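Peptide chain release factor RF2 (Thermus thermophilus, PDB 2IHR) directs the termination of translation at the stop codons UGA and UAA and, on the ribosome, releases the finished peptide through its GGQ motif. Local coordinates at residues Asp340-Asp343 against Leu344-Ala347; Met139-Arg142 against Phe143-Gln147; Gly178-Ser181 against Pro182-Gly185; Phe109-Ala112 against Glu113-Ala116. All blocks are in the same frame, centred on the assembly; numbering follows the deposited sequence.

Contact 1 (Asp340-Asp343 against Leu344-Ala347)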
loop_
_atom_site.group_PDB
_atom_site.type_symbol
_atom_site.label_atom_id
_atom_site.label_comp_id
_atom_site.label_asym_id
_atom_site.label_seq_id
_atom_site.Cartn_x
_atom_site.Cartn_y
_atom_site.Cartn_z
ATOM N N ASP A 340 -5.993 -6.253 12.327
ATOM C CA ASP A 340 -7.278 -5.929 11.717
ATOM C C ASP A 340 -7.342 -4.456 11.232
ATOM O O ASP A 340 -7.858 -3.571 11.939
ATOM C CB ASP A 340 -8.353 -6.283 12.740
ATOM C CG ASP A 340 -9.747 -5.795 12.361
ATOM O OD1 ASP A 340 -10.073 -5.752 11.127
ATOM O OD2 ASP A 340 -10.511 -5.476 13.326
ATOM N N LEU A 341 -6.867 -4.218 10.006
ATOM C CA LEU A 341 -6.822 -2.876 9.420
ATOM C C LEU A 341 -7.754 -2.502 8.270
ATOM O O LEU A 341 -7.899 -1.308 7.917
ATOM C CB LEU A 341 -5.419 -2.622 8.896
ATOM C CG LEU A 341 -4.262 -2.757 9.848
ATOM C CD1 LEU A 341 -2.919 -2.521 9.082
ATOM C CD2 LEU A 341 -4.513 -1.832 10.995
ATOM N N MET A 342 -8.389 -3.491 7.669
ATOM C CA MET A 342 -9.187 -3.210 6.506
ATOM C C MET A 342 -10.102 -2.018 6.491
ATOM O O MET A 342 -10.158 -1.292 5.504
ATOM C CB MET A 342 -9.963 -4.460 6.106
ATOM C CG MET A 342 -9.076 -5.555 5.537
ATOM S SD MET A 342 -7.933 -4.997 4.224
ATOM C CE MET A 342 -8.973 -3.999 3.184
ATOM N N ASP A 343 -10.835 -1.790 7.560
ATOM C CA ASP A 343 -11.784 -0.685 7.546
ATOM C C ASP A 343 -11.108 0.671 7.583
ATOM O O ASP A 343 -11.675 1.668 7.115
ATOM C CB ASP A 343 -12.814 -0.854 8.683
ATOM C CG ASP A 343 -12.233 -0.644 10.094
ATOM O OD1 ASP A 343 -11.022 -0.876 10.349
ATOM O OD2 ASP A 343 -13.038 -0.248 10.983
ATOM N N LEU A 344 -9.889 0.700 8.116
ATOM C CA LEU A 344 -9.117 1.926 8.192
ATOM C C LEU A 344 -8.514 2.184 6.823
ATOM O O LEU A 344 -8.350 3.331 6.396
ATOM C CB LEU A 344 -8.020 1.793 9.267
ATOM C CG LEU A 344 -8.480 2.093 10.717
ATOM C CD1 LEU A 344 -7.447 1.571 11.683
ATOM C CD2 LEU A 344 -8.726 3.639 10.884
ATOM N N ILE A 345 -8.200 1.105 6.125
ATOM C CA ILE A 345 -7.638 1.218 4.792
ATOM C C ILE A 345 -8.668 1.708 3.766
ATOM O O ILE A 345 -8.490 2.785 3.179
ATOM C CB ILE A 345 -7.058 -0.122 4.351
ATOM C CG1 ILE A 345 -5.787 -0.431 5.175
ATOM C CG2 ILE A 345 -6.747 -0.089 2.835
ATOM C CD1 ILE A 345 -5.224 -1.851 4.858
ATOM N N TRP A 346 -9.743 0.944 3.541
ATOM C CA TRP A 346 -10.767 1.377 2.581
ATOM C C TRP A 346 -11.078 2.842 2.771
ATOM O O TRP A 346 -11.200 3.596 1.827
ATOM C CB TRP A 346 -12.064 0.606 2.759
ATOM C CG TRP A 346 -11.949 -0.790 2.308
ATOM C CD1 TRP A 346 -12.245 -1.938 3.041
ATOM C CD2 TRP A 346 -11.353 -1.236 1.086
ATOM N NE1 TRP A 346 -11.839 -3.050 2.342
ATOM C CE2 TRP A 346 -11.290 -2.659 1.145
ATOM C CE3 TRP A 346 -10.858 -0.577 -0.050
ATOM C CZ2 TRP A 346 -10.746 -3.432 0.112
ATOM C CZ3 TRP A 346 -10.306 -1.354 -1.090
ATOM C CH2 TRP A 346 -10.259 -2.770 -0.991
ATOM N N ALA A 347 -11.199 3.243 4.017
ATOM C CA ALA A 347 -11.537 4.616 4.317
ATOM C C ALA A 347 -10.457 5.551 3.885
ATOM O O ALA A 347 -10.740 6.666 3.517
ATOM C CB ALA A 347 -11.807 4.784 5.816
#
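Met342 reaches along the first turn of helix 342-353 and lays its terminal methyl against the pyrrole side of the Trp346 indole. The evidence is a short approach of Met342 CE to Trp346 NE1, 3.1 Å, with CE2 of the same ring next at 3.4 Å from that methyl. Sulfur takes part less directly: Met342 SD lies 5.4 Å from the centroid of the five-membered ring and 38° off its normal, an oblique Met-aromatic contact. Bends at chi2 (-50°) and chi3 (-46°) curl the thioether back along the helix, which brings CE, rather than SD, to the indole. Met342 SD also packs on Ile345 CD1 at 4.2 Å, the two side chains crossing obliquely, and Ile345 CD1 meets Leu341 CB as well.

The backbone sets this spacing. Leu341 O accepts from both Leu344 N (2.8 Å) and Ile345 N (3.0 Å), the second donor lying in the carbonyl plane and the first well above it. Trp346 N then bonds to Met342 O at 3.0 Å, a regular helical bond that ties together the two residues whose side chains meet. With an alanine at Trp346 the indole is gone, and the Met342 methyl and the His103 ring that stacks on it would probably each be left without their aromatic partner.

Asp343 OD1 is held by a salt bridge to Arg330. Around the turn, Phe143 of helix 127-145 packs on Leu341, Met342 and Ile345, while Val336 of helix 333-336 touches Leu341 and Leu344.

Contact 2 (Met139-Arg142 against Phe143-Gln147)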
loop_
_atom_site.group_PDB
_atom_site.type_symbol
_atom_site.label_atom_id
_atom_site.label_comp_id
_atom_site.label_asym_id
_atom_site.label_seq_id
_atom_site.Cartn_x
_atom_site.Cartn_y
_atom_site.Cartn_z
ATOM N N MET A 139 2.167 -4.760 13.947
ATOM C CA MET A 139 0.859 -4.532 13.403
ATOM C C MET A 139 0.835 -4.862 11.938
ATOM O O MET A 139 -0.008 -5.633 11.486
ATOM C CB MET A 139 0.442 -3.101 13.611
ATOM C CG MET A 139 -0.927 -2.722 13.076
ATOM S SD MET A 139 -1.343 -0.997 13.454
ATOM C CE MET A 139 -0.495 -0.269 12.278
ATOM N N TYR A 140 1.751 -4.288 11.178
ATOM C CA TYR A 140 1.782 -4.559 9.741
ATOM C C TYR A 140 2.183 -6.008 9.426
ATOM O O TYR A 140 1.790 -6.574 8.421
ATOM C CB TYR A 140 2.739 -3.567 9.065
ATOM C CG TYR A 140 2.229 -2.153 9.111
ATOM C CD1 TYR A 140 1.001 -1.838 8.579
ATOM C CD2 TYR A 140 2.939 -1.143 9.758
ATOM C CE1 TYR A 140 0.466 -0.581 8.696
ATOM C CE2 TYR A 140 2.413 0.148 9.866
ATOM C CZ TYR A 140 1.170 0.416 9.344
ATOM O OH TYR A 140 0.575 1.658 9.517
ATOM N N THR A 141 2.967 -6.620 10.295
ATOM C CA THR A 141 3.371 -7.985 10.036
ATOM C C THR A 141 2.146 -8.851 10.263
ATOM O O THR A 141 1.856 -9.721 9.468
ATOM C CB THR A 141 4.524 -8.399 10.957
ATOM O OG1 THR A 141 5.719 -7.739 10.532
ATOM C CG2 THR A 141 4.780 -9.856 10.856
ATOM N N ARG A 142 1.413 -8.597 11.345
ATOM C CA ARG A 142 0.192 -9.367 11.594
ATOM C C ARG A 142 -0.803 -9.074 10.474
ATOM O O ARG A 142 -1.584 -9.949 10.082
ATOM C CB ARG A 142 -0.476 -9.011 12.952
ATOM C CG ARG A 142 0.204 -9.522 14.209
ATOM C CD ARG A 142 -0.035 -11.050 14.390
ATOM N NE ARG A 142 -1.424 -11.355 14.704
ATOM C CZ ARG A 142 -2.295 -11.862 13.840
ATOM N NH1 ARG A 142 -1.885 -12.155 12.605
ATOM N NH2 ARG A 142 -3.601 -11.971 14.170
ATOM N N PHE A 143 -0.793 -7.844 9.969
ATOM C CA PHE A 143 -1.725 -7.477 8.906
ATOM C C PHE A 143 -1.477 -8.339 7.685
ATOM O O PHE A 143 -2.403 -8.882 7.086
ATOM C CB PHE A 143 -1.560 -6.021 8.498
ATOM C CG PHE A 143 -2.271 -5.685 7.225
ATOM C CD1 PHE A 143 -3.669 -5.667 7.173
ATOM C CD2 PHE A 143 -1.558 -5.464 6.059
ATOM C CE1 PHE A 143 -4.353 -5.445 5.967
ATOM C CE2 PHE A 143 -2.225 -5.238 4.832
ATOM C CZ PHE A 143 -3.627 -5.236 4.795
ATOM N N ALA A 144 -0.212 -8.450 7.315
ATOM C CA ALA A 144 0.171 -9.248 6.163
ATOM C C ALA A 144 -0.248 -10.700 6.420
ATOM O O ALA A 144 -0.899 -11.339 5.604
ATOM C CB ALA A 144 1.684 -9.148 5.965
ATOM N N GLU A 145 0.145 -11.186 7.582
ATOM C CA GLU A 145 -0.147 -12.523 8.066
ATOM C C GLU A 145 -1.588 -12.897 7.710
ATOM O O GLU A 145 -1.823 -13.830 6.950
ATOM C CB GLU A 145 0.037 -12.509 9.593
ATOM C CG GLU A 145 0.491 -13.775 10.286
ATOM C CD GLU A 145 1.171 -13.465 11.646
ATOM O OE1 GLU A 145 2.256 -12.798 11.652
ATOM O OE2 GLU A 145 0.618 -13.883 12.703
ATOM N N ARG A 146 -2.543 -12.147 8.254
ATOM C CA ARG A 146 -3.956 -12.402 8.037
ATOM C C ARG A 146 -4.502 -12.053 6.659
ATOM O O ARG A 146 -5.706 -12.138 6.396
ATOM C CB ARG A 146 -4.796 -11.717 9.139
ATOM C CG ARG A 146 -4.600 -10.204 9.322
ATOM C CD ARG A 146 -5.611 -9.601 10.328
ATOM N NE ARG A 146 -5.262 -9.801 11.746
ATOM C CZ ARG A 146 -6.166 -9.767 12.735
ATOM N NH1 ARG A 146 -7.450 -9.555 12.460
ATOM N NH2 ARG A 146 -5.806 -9.903 14.006
ATOM N N GLN A 147 -3.623 -11.706 5.744
ATOM C CA GLN A 147 -4.113 -11.354 4.429
ATOM C C GLN A 147 -3.560 -12.305 3.365
ATOM O O GLN A 147 -3.923 -12.243 2.193
ATOM C CB GLN A 147 -3.724 -9.905 4.140
ATOM C CG GLN A 147 -4.765 -9.149 3.378
ATOM C CD GLN A 147 -5.942 -8.813 4.239
ATOM O OE1 GLN A 147 -6.989 -8.349 3.758
ATOM N NE2 GLN A 147 -5.781 -9.032 5.540
#
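Arg142 NH1 and Glu145 OE2 form a salt bridge of 3.0 Å, three residues apart near the end of helix 127-145. The guanidinium and carboxylate planes are turned 30° from each other, and the oxygen approaches obliquely, so the pair is not a flat two-pronged fork. The bend at chi2 (-75°) brings Arg142 CD within 3.4 Å of Glu145 OE2, and the bend at chi3 (-69°) turns the guanidinium back over the glutamate. The second guanidinium, that of Arg146, also comes close: Arg142 NH2 and Arg146 NH2 are 3.0 Å apart, both donors. Asp338 bridges the two arginines, its OD1 to Arg142 NE and its OD2 to Arg146 NH2.

Arg146 N bonds to Arg142 O at 3.0 Å, almost straight, although Arg146 itself is the first residue to leave helical backbone angles. On the buried flank Met139 CE rests 3.4 Å above one face of the Tyr140 ring, toward its rim, and the Tyr140 hydroxyl bonds to Glu183. The Phe143 ring has Tyr140 O at its edge, near the ring plane.

A leucine replacing Arg142 would probably leave Glu145 without its salt-bridge mate and Asp338 with one cation fewer. The chemistry is thus a small charge network of two arginines and two acids, in which the carboxylates are likely to offset the closeness of the guanidinium groups.

Contact 3 (Gly178-Ser181 against Pro182-Gly185)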
loop_
_atom_site.group_PDB
_atom_site.type_symbol
_atom_site.label_atom_id
_atom_site.label_comp_id
_atom_site.label_asym_id
_atom_site.label_seq_id
_atom_site.Cartn_x
_atom_site.Cartn_y
_atom_site.Cartn_z
ATOM N N GLY A 178 -1.019 -0.995 -2.999
ATOM C CA GLY A 178 -2.292 -0.286 -2.928
ATOM C C GLY A 178 -2.948 -0.225 -1.550
ATOM O O GLY A 178 -3.242 0.863 -1.042
ATOM N N LEU A 179 -3.203 -1.394 -0.959
ATOM C CA LEU A 179 -3.811 -1.492 0.369
ATOM C C LEU A 179 -3.015 -0.773 1.442
ATOM O O LEU A 179 -3.574 -0.022 2.220
ATOM C CB LEU A 179 -3.950 -2.954 0.795
ATOM C CG LEU A 179 -4.891 -3.744 -0.112
ATOM C CD1 LEU A 179 -4.884 -5.207 0.317
ATOM C CD2 LEU A 179 -6.298 -3.166 -0.040
ATOM N N LEU A 180 -1.714 -1.028 1.484
ATOM C CA LEU A 180 -0.841 -0.430 2.467
ATOM C C LEU A 180 -0.533 1.044 2.201
ATOM O O LEU A 180 -0.101 1.781 3.108
ATOM C CB LEU A 180 0.474 -1.207 2.508
ATOM C CG LEU A 180 0.359 -2.495 3.296
ATOM C CD1 LEU A 180 1.659 -3.341 3.296
ATOM C CD2 LEU A 180 -0.056 -2.071 4.714
ATOM N N SER A 181 -0.754 1.464 0.964
ATOM C CA SER A 181 -0.421 2.813 0.568
ATOM C C SER A 181 -1.008 3.972 1.412
ATOM O O SER A 181 -0.310 4.930 1.699
ATOM C CB SER A 181 -0.686 2.980 -0.951
ATOM O OG SER A 181 -2.060 3.068 -1.323
ATOM N N PRO A 182 -2.264 3.872 1.870
ATOM C CA PRO A 182 -2.829 4.967 2.659
ATOM C C PRO A 182 -2.364 4.980 4.102
ATOM O O PRO A 182 -2.888 5.725 4.941
ATOM C CB PRO A 182 -4.313 4.701 2.570
ATOM C CG PRO A 182 -4.369 3.188 2.611
ATOM C CD PRO A 182 -3.275 2.820 1.638
ATOM N N GLU A 183 -1.376 4.154 4.392
ATOM C CA GLU A 183 -0.858 4.043 5.735
ATOM C C GLU A 183 0.406 4.872 5.906
ATOM O O GLU A 183 0.884 5.112 7.023
ATOM C CB GLU A 183 -0.560 2.560 6.012
ATOM C CG GLU A 183 -1.803 1.698 6.135
ATOM C CD GLU A 183 -2.641 2.037 7.374
ATOM O OE1 GLU A 183 -2.129 1.859 8.518
ATOM O OE2 GLU A 183 -3.806 2.485 7.193
ATOM N N ALA A 184 0.987 5.271 4.783
ATOM C CA ALA A 184 2.184 6.085 4.829
ATOM C C ALA A 184 1.840 7.404 5.563
ATOM O O ALA A 184 0.838 8.048 5.291
ATOM C CB ALA A 184 2.629 6.341 3.442
ATOM N N GLY A 185 2.660 7.792 6.516
ATOM C CA GLY A 185 2.389 9.009 7.249
ATOM C C GLY A 185 2.947 8.892 8.641
ATOM O O GLY A 185 3.725 7.954 8.917
#
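Pro182 packs its ring against the last turn of helix 176-180, and this is the tight half of the contact. Pro182 CD lies 2.9 Å from Leu179 O and 3.3 Å from Gly178 O, while Pro182 CG is also near Leu179 O. With no N-H to give, the proline meets both carbonyls through ring carbons, and at Gly178 O this takes the place of the bond that a continuing alpha helix would have made. The hydroxyl of Ser181 turns back: Ser181 OG donates to Gly178 O at 2.5 Å. A chi1 of 74° sets that oxygen between its own backbone N and carbonyl carbon, from where it reaches the carbonyl three residues earlier and also flanks the proline CD.

Ser181 to Glu183 form a short 3-10 segment. Glu183 N bonds to Leu180 O at 3.0 Å, with the donor 44° out of the carbonyl plane, and Glu183 CB touches the same oxygen at 3.0 Å. The carboxylate leads away from the turn and is fixed outside it, in a salt bridge to Arg312.

The looser half is the exit. Ala184 N reaches Ser181 O only weakly, at 3.4 Å, though nearly straight at 166°; Ala184 is partly exposed, and Ala184 CB is 3.7 Å from Ser181 O.

Together these steps turn the chain from helix 176-180 into strand 185-190. Helix 342-353 packs on Pro182 through Ile345 and Leu349, Tyr140 and Phe143 of helix 127-145 meet Leu180, and Val210 of strand 201-213 touches both Leu180 and Ala184.

Contact 4 (Phe109-Ala112 against Glu113-Ala116)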
loop_
_atom_site.group_PDB
_atom_site.type_symbol
_atom_site.label_atom_id
_atom_site.label_comp_id
_atom_site.label_asym_id
_atom_site.label_seq_id
_atom_site.Cartn_x
_atom_site.Cartn_y
_atom_site.Cartn_z
ATOM N N PHE A 109 -4.731 2.884 -9.169
ATOM C CA PHE A 109 -4.149 4.214 -9.289
ATOM C C PHE A 109 -3.288 4.348 -10.581
ATOM O O PHE A 109 -3.828 4.852 -11.609
ATOM C CB PHE A 109 -3.458 4.761 -8.016
ATOM C CG PHE A 109 -3.664 3.946 -6.754
ATOM C CD1 PHE A 109 -2.561 3.362 -6.120
ATOM C CD2 PHE A 109 -4.921 3.741 -6.210
ATOM C CE1 PHE A 109 -2.688 2.588 -4.997
ATOM C CE2 PHE A 109 -5.084 2.944 -5.044
ATOM C CZ PHE A 109 -3.952 2.371 -4.443
ATOM N N PRO A 110 -2.040 3.859 -10.680
ATOM C CA PRO A 110 -0.767 3.195 -10.439
ATOM C C PRO A 110 -0.651 1.946 -9.685
ATOM O O PRO A 110 -1.623 1.420 -9.170
ATOM C CB PRO A 110 0.093 4.327 -9.884
ATOM C CG PRO A 110 -0.168 5.270 -10.981
ATOM C CD PRO A 110 -1.688 5.287 -10.931
ATOM N N HIS A 111 0.602 1.513 -9.664
ATOM C CA HIS A 111 1.096 0.279 -9.065
ATOM C C HIS A 111 0.396 -0.411 -7.891
ATOM O O HIS A 111 0.987 -1.286 -7.250
ATOM C CB HIS A 111 2.560 0.481 -8.720
ATOM C CG HIS A 111 3.361 1.084 -9.836
ATOM N ND1 HIS A 111 3.562 2.446 -9.975
ATOM C CD2 HIS A 111 4.013 0.499 -10.867
ATOM C CE1 HIS A 111 4.305 2.666 -11.044
ATOM N NE2 HIS A 111 4.591 1.504 -11.602
ATOM N N ALA A 112 -0.837 -0.001 -7.618
ATOM C CA ALA A 112 -1.669 -0.545 -6.574
ATOM C C ALA A 112 -1.527 -2.066 -6.494
ATOM O O ALA A 112 -1.604 -2.672 -5.420
ATOM C CB ALA A 112 -3.089 -0.187 -6.874
ATOM N N GLU A 113 -1.328 -2.665 -7.654
ATOM C CA GLU A 113 -1.167 -4.100 -7.816
ATOM C C GLU A 113 0.166 -4.658 -7.266
ATOM O O GLU A 113 0.247 -5.797 -6.773
ATOM C CB GLU A 113 -1.255 -4.363 -9.305
ATOM C CG GLU A 113 -0.649 -3.186 -10.070
ATOM C CD GLU A 113 -0.169 -3.559 -11.447
ATOM O OE1 GLU A 113 0.002 -4.775 -11.698
ATOM O OE2 GLU A 113 0.054 -2.640 -12.270
ATOM N N LYS A 114 1.216 -3.854 -7.368
ATOM C CA LYS A 114 2.545 -4.278 -6.942
ATOM C C LYS A 114 2.772 -4.562 -5.464
ATOM O O LYS A 114 2.050 -4.081 -4.591
ATOM C CB LYS A 114 3.604 -3.268 -7.429
ATOM C CG LYS A 114 4.362 -3.698 -8.703
ATOM C CD LYS A 114 3.683 -3.226 -9.999
ATOM C CE LYS A 114 4.398 -3.750 -11.255
ATOM N NZ LYS A 114 4.097 -2.938 -12.480
ATOM N N ASN A 115 3.794 -5.357 -5.189
ATOM C CA ASN A 115 4.132 -5.657 -3.820
ATOM C C ASN A 115 4.581 -4.378 -3.174
ATOM O O ASN A 115 4.825 -3.386 -3.861
ATOM C CB ASN A 115 5.192 -6.722 -3.770
ATOM C CG ASN A 115 4.686 -8.013 -4.332
ATOM O OD1 ASN A 115 5.369 -9.024 -4.307
ATOM N ND2 ASN A 115 3.456 -7.984 -4.854
ATOM N N ALA A 116 4.685 -4.394 -1.851
ATOM C CA ALA A 116 5.015 -3.188 -1.132
ATOM C C ALA A 116 6.280 -3.201 -0.289
ATOM O O ALA A 116 6.674 -4.235 0.296
ATOM C CB ALA A 116 3.817 -2.811 -0.285
#
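A type I beta turn from His111 to Lys114 brings the chain into strand 115-122. Its closing bond runs from Lys114 N to His111 O, 2.6 Å long with an N-H...O angle of 141°. The side chains at the two ends of the turn meet as well. Lys114 comes to the imidazole at its edge: Lys114 CD is 3.8 Å from His111 CD2 and lies in the ring plane, and Lys114 NZ is also 3.8 Å from that carbon. The ammonium therefore passes beside the ring and not over a face, which is not the geometry of a cation-pi contact. A chi2 of 90° bends the lysine early, after which the chain runs out straight past the histidine, crossing it obliquely. Its charge is used beyond the turn, in a salt bridge from NZ to Asp215.

Closer to the backbone, Lys114 CB rests 3.3 Å from His111 O, the oxygen that accepts the closing bond. Glu113 CG is 3.8 Å from His111 O, while the glutamate chain extends outward from an exposed position. Ala112, second in the turn, puts its CB 3.4 Å above one face of the Phe109 ring, displaced toward the rim, and a cis peptide bond joins Phe109 to Pro110.

Pro212 of strand 201-213 touches both His111 and Lys114, and Asn115 pairs by backbone with Glu213 of the same strand. Backbone bonds also link Ala112 to Gly178 and Lys114 to Tyr177 of helix 176-180.

In the fold
Along the chain the order is contact 4, contact 2, contact 3, contact 1, each closing before the next opens. Contact 4 leads into strand 115-122 and contact 3 into strand 185-190, both in the mixed eight-stranded sheet; contacts 2 and 1 lie on helices 127-145 and 342-353. Contact 3 is the hub: its centre is about 10 Å from contact 1, 11 Å from contact 4 and 13 Å from contact 2, and it touches all three. Contacts 1 and 2 also meet, whereas contact 4 stays about 8 Å from each at nearest atoms. The C-terminal helix is thus packed against elements from the PCRF range, joining distant sequence in one compact region.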